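Local coordinates for sortase (Streptomyces avermitilis, PDB 5GO5), which is a class E housekeeping sortase, a cysteine transpeptidase that probably attaches proteins bearing a sorting signal to the cell wall and works without calcium, at residues T130-T135 with H184-Q189. Residues are numbered along the deposited sequence; the frame is centred on the assembly and turned at random.
Sequences TYVIDT and HLDSTQ
His184 pairs with Val132 through two backbone hydrogen bonds, N to Val132 O and O back to Val132 N. With CG between the backbone N and the carbonyl carbon (chi1 75°), the imidazole end comes over toward Asp134 of the paired strand. From there ND1 gives a 2.7 Å hydrogen bond to Asp134 OD2, on the syn lone pair. The bond is nearly straight, and carboxylate and imidazole lie almost coplanar, 10° apart. Asp134 OD2 also hydrogen-bonds Tyr157 OH, so this oxygen has two partners. The carboxylate would be expected to stabilise the proton on ND1 and may raise the pKa of the imidazole.

Leu185 faces Tyr131 as a non-hydrogen-bonded pair. Its CD1 sits over the centre of the phenol ring, 3.8 Å from the centroid, in a CH-pi contact. Leu185 CB touches the ring at Tyr131 CE2, and the phenol OH reaches Gly90 N. The strands 127-140 and 178-190 are antiparallel neighbours in the beta barrel of the sortase fold, and this contact lies away from the active site.

At Asp186 and Ser187 the second strand forms a classic beta bulge opposite Thr130. Thr130 O accepts from both Asp186 N and Ser187 N, in its carbonyl plane; the bond from Asp186 N is the shorter, at 2.8 Å. Asp186 CB packs alongside Val132 CG2 at 3.7 Å. Ser187 O takes a nearly linear bond from Thr130 N, while Ser187 OG lies 3.4 Å from Thr130 CB.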
ATOM      1  N   THR A 130       4.228  -8.004  -6.625  1.00 11.47           N
ATOM      2  CA  THR A 130       4.864  -6.767  -7.003  1.00 11.28           C
ATOM      3  C   THR A 130       3.859  -5.865  -7.667  1.00 11.76           C
ATOM      4  O   THR A 130       3.385  -6.193  -8.758  1.00 11.67           O
ATOM      5  CB  THR A 130       6.037  -6.986  -7.983  1.00 12.54           C
ATOM      6  OG1 THR A 130       7.016  -7.814  -7.342  1.00 13.04           O
ATOM      7  CG2 THR A 130       6.686  -5.702  -8.353  1.00 13.51           C
ATOM      8  N   TYR A 131       3.566  -4.734  -7.014  1.00 10.78           N
ATOM      9  CA  TYR A 131       2.761  -3.687  -7.585  1.00 11.39           C
ATOM     10  C   TYR A 131       3.641  -2.574  -8.131  1.00 11.63           C
ATOM     11  O   TYR A 131       4.742  -2.337  -7.615  1.00 11.67           O
ATOM     12  CB  TYR A 131       1.805  -3.122  -6.542  1.00 10.68           C
ATOM     13  CG  TYR A 131       0.690  -4.023  -6.099  1.00  9.86           C
ATOM     14  CD1 TYR A 131       0.868  -4.971  -5.090  1.00 10.67           C
ATOM     15  CD2 TYR A 131      -0.600  -3.938  -6.680  1.00 10.92           C
ATOM     16  CE1 TYR A 131      -0.187  -5.781  -4.646  1.00 11.52           C
ATOM     17  CE2 TYR A 131      -1.646  -4.739  -6.232  1.00 10.64           C
ATOM     18  CZ  TYR A 131      -1.444  -5.662  -5.228  1.00 10.42           C
ATOM     19  OH  TYR A 131      -2.542  -6.410  -4.823  1.00 11.33           O
ATOM     20  N   VAL A 132       3.155  -1.865  -9.134  1.00 12.17           N
ATOM     21  CA  VAL A 132       3.898  -0.740  -9.722  1.00 13.28           C
ATOM     22  C   VAL A 132       3.065   0.526  -9.688  1.00 12.61           C
ATOM     23  O   VAL A 132       1.937   0.520 -10.137  1.00 12.62           O
ATOM     24  CB  VAL A 132       4.304  -1.064 -11.153  1.00 14.48           C
ATOM     25  CG1 VAL A 132       4.961   0.170 -11.811  1.00 16.42           C
ATOM     26  CG2 VAL A 132       5.280  -2.220 -11.130  1.00 15.49           C
ATOM     27  N   ILE A 133       3.631   1.588  -9.155  1.00 13.36           N
ATOM     28  CA  ILE A 133       2.940   2.872  -9.020  1.00 13.28           C
ATOM     29  C   ILE A 133       2.642   3.516 -10.363  1.00 14.81           C
ATOM     30  O   ILE A 133       3.546   3.661 -11.213  1.00 14.95           O
ATOM     31  CB  ILE A 133       3.718   3.840  -8.113  1.00 13.53           C
ATOM     32  CG1 ILE A 133       3.726   3.302  -6.681  1.00 13.50           C
ATOM     33  CG2 ILE A 133       3.110   5.233  -8.167  1.00 13.89           C
ATOM     34  CD1 ILE A 133       4.537   4.100  -5.689  1.00 14.15           C
ATOM     35  N   ASP A 134       1.379   3.873 -10.578  1.00 13.55           N
ATOM     36  CA  ASP A 134       0.991   4.566 -11.829  1.00 15.02           C
ATOM     37  C   ASP A 134       0.693   6.034 -11.644  1.00 15.72           C
ATOM     38  O   ASP A 134       0.885   6.842 -12.583  1.00 16.36           O
ATOM     39  CB  ASP A 134      -0.220   3.917 -12.415  1.00 15.37           C
ATOM     40  CG  ASP A 134       0.030   2.514 -12.857  1.00 17.39           C
ATOM     41  OD1 ASP A 134       0.906   2.290 -13.710  1.00 19.96           O
ATOM     42  OD2 ASP A 134      -0.612   1.596 -12.314  1.00 16.80           O
ATOM     43  N   THR A 135       0.153   6.398 -10.492  1.00 15.08           N
ATOM     44  CA  THR A 135      -0.348   7.754 -10.244  1.00 16.24           C
ATOM     45  C   THR A 135       0.019   8.216  -8.852  1.00 17.00           C
ATOM     46  O   THR A 135      -0.033   7.446  -7.906  1.00 16.45           O
ATOM     47  CB  THR A 135      -1.866   7.775 -10.452  1.00 16.93           C
ATOM     48  OG1 THR A 135      -2.131   7.247 -11.737  1.00 18.82           O
ATOM     49  CG2 THR A 135      -2.434   9.193 -10.347  1.00 18.88           C
ATOM     50  N   HIS A 184      -0.769  -0.798  -9.764  1.00 11.00           N
ATOM     51  CA  HIS A 184      -1.387  -2.013 -10.258  1.00 11.70           C
ATOM     52  C   HIS A 184      -0.441  -3.224 -10.090  1.00 10.93           C
ATOM     53  O   HIS A 184       0.784  -3.076 -10.016  1.00 11.92           O
ATOM     54  CB  HIS A 184      -1.785  -1.903 -11.731  1.00 12.80           C
ATOM     55  CG  HIS A 184      -0.617  -1.979 -12.656  1.00 14.05           C
ATOM     56  ND1 HIS A 184       0.157  -0.884 -12.975  1.00 17.21           N
ATOM     57  CD2 HIS A 184      -0.036  -3.038 -13.258  1.00 16.31           C
ATOM     58  CE1 HIS A 184       1.159  -1.268 -13.753  1.00 17.70           C
ATOM     59  NE2 HIS A 184       1.055  -2.564 -13.947  1.00 17.60           N
ATOM     60  N   LEU A 185      -1.034  -4.402 -10.001  1.00 11.29           N
ATOM     61  CA  LEU A 185      -0.271  -5.628  -9.794  1.00 11.42           C
ATOM     62  C   LEU A 185       0.464  -5.978 -11.085  1.00 11.98           C
ATOM     63  O   LEU A 185      -0.164  -6.183 -12.131  1.00 12.83           O
ATOM     64  CB  LEU A 185      -1.170  -6.766  -9.358  1.00 12.31           C
ATOM     65  CG  LEU A 185      -0.440  -8.072  -9.006  1.00 12.61           C
ATOM     66  CD1 LEU A 185       0.517  -7.877  -7.828  1.00 12.32           C
ATOM     67  CD2 LEU A 185      -1.444  -9.200  -8.801  1.00 14.53           C
ATOM     68  N   ASP A 186       1.792  -6.017 -11.021  1.00 12.23           N
ATOM     69  CA  ASP A 186       2.618  -6.357 -12.185  1.00 14.52           C
ATOM     70  C   ASP A 186       2.971  -7.809 -12.252  1.00 15.51           C
ATOM     71  O   ASP A 186       2.960  -8.400 -13.339  1.00 15.85           O
ATOM     72  CB  ASP A 186       3.888  -5.517 -12.169  1.00 16.40           C
ATOM     73  CG  ASP A 186       4.820  -5.816 -13.371  1.00 21.42           C
ATOM     74  OD1 ASP A 186       4.466  -5.474 -14.481  1.00 26.26           O
ATOM     75  OD2 ASP A 186       5.839  -6.471 -13.167  1.00 26.44           O
ATOM     76  N   SER A 187       3.305  -8.410 -11.116  1.00 13.91           N
ATOM     77  CA  SER A 187       3.795  -9.775 -11.110  1.00 15.89           C
ATOM     78  C   SER A 187       3.579 -10.440  -9.767  1.00 14.77           C
ATOM     79  O   SER A 187       3.359  -9.771  -8.759  1.00 13.28           O
ATOM     80  CB  SER A 187       5.245  -9.803 -11.555  1.00 19.45           C
ATOM     81  OG  SER A 187       6.044  -9.039 -10.729  1.00 22.27           O
ATOM     82  N   THR A 188       3.588 -11.759  -9.810  1.00 14.04           N
ATOM     83  CA  THR A 188       3.573 -12.601  -8.619  1.00 14.32           C
ATOM     84  C   THR A 188       4.660 -13.658  -8.774  1.00 14.97           C
ATOM     85  O   THR A 188       5.001 -14.046  -9.891  1.00 15.76           O
ATOM     86  CB  THR A 188       2.234 -13.334  -8.421  1.00 16.47           C
ATOM     87  OG1 THR A 188       1.898 -14.111  -9.621  1.00 16.24           O
ATOM     88  CG2 THR A 188       1.151 -12.402  -8.103  1.00 16.90           C
ATOM     89  N   GLN A 189       5.169 -14.155  -7.644  1.00 14.15           N
ATOM     90  CA  GLN A 189       6.001 -15.380  -7.677  1.00 14.57           C
ATOM     91  C   GLN A 189       5.942 -16.024  -6.316  1.00 14.65           C
ATOM     92  O   GLN A 189       5.719 -15.351  -5.297  1.00 13.45           O
ATOM     93  CB  GLN A 189       7.429 -15.104  -8.103  1.00 16.27           C
ATOM     94  CG  GLN A 189       8.277 -14.305  -7.139  1.00 17.62           C
ATOM     95  CD  GLN A 189       9.657 -13.984  -7.691  1.00 20.68           C
ATOM     96  OE1 GLN A 189       9.790 -13.311  -8.714  1.00 26.14           O
ATOM     97  NE2 GLN A 189      10.710 -14.431  -6.991  1.00 21.70           N
TER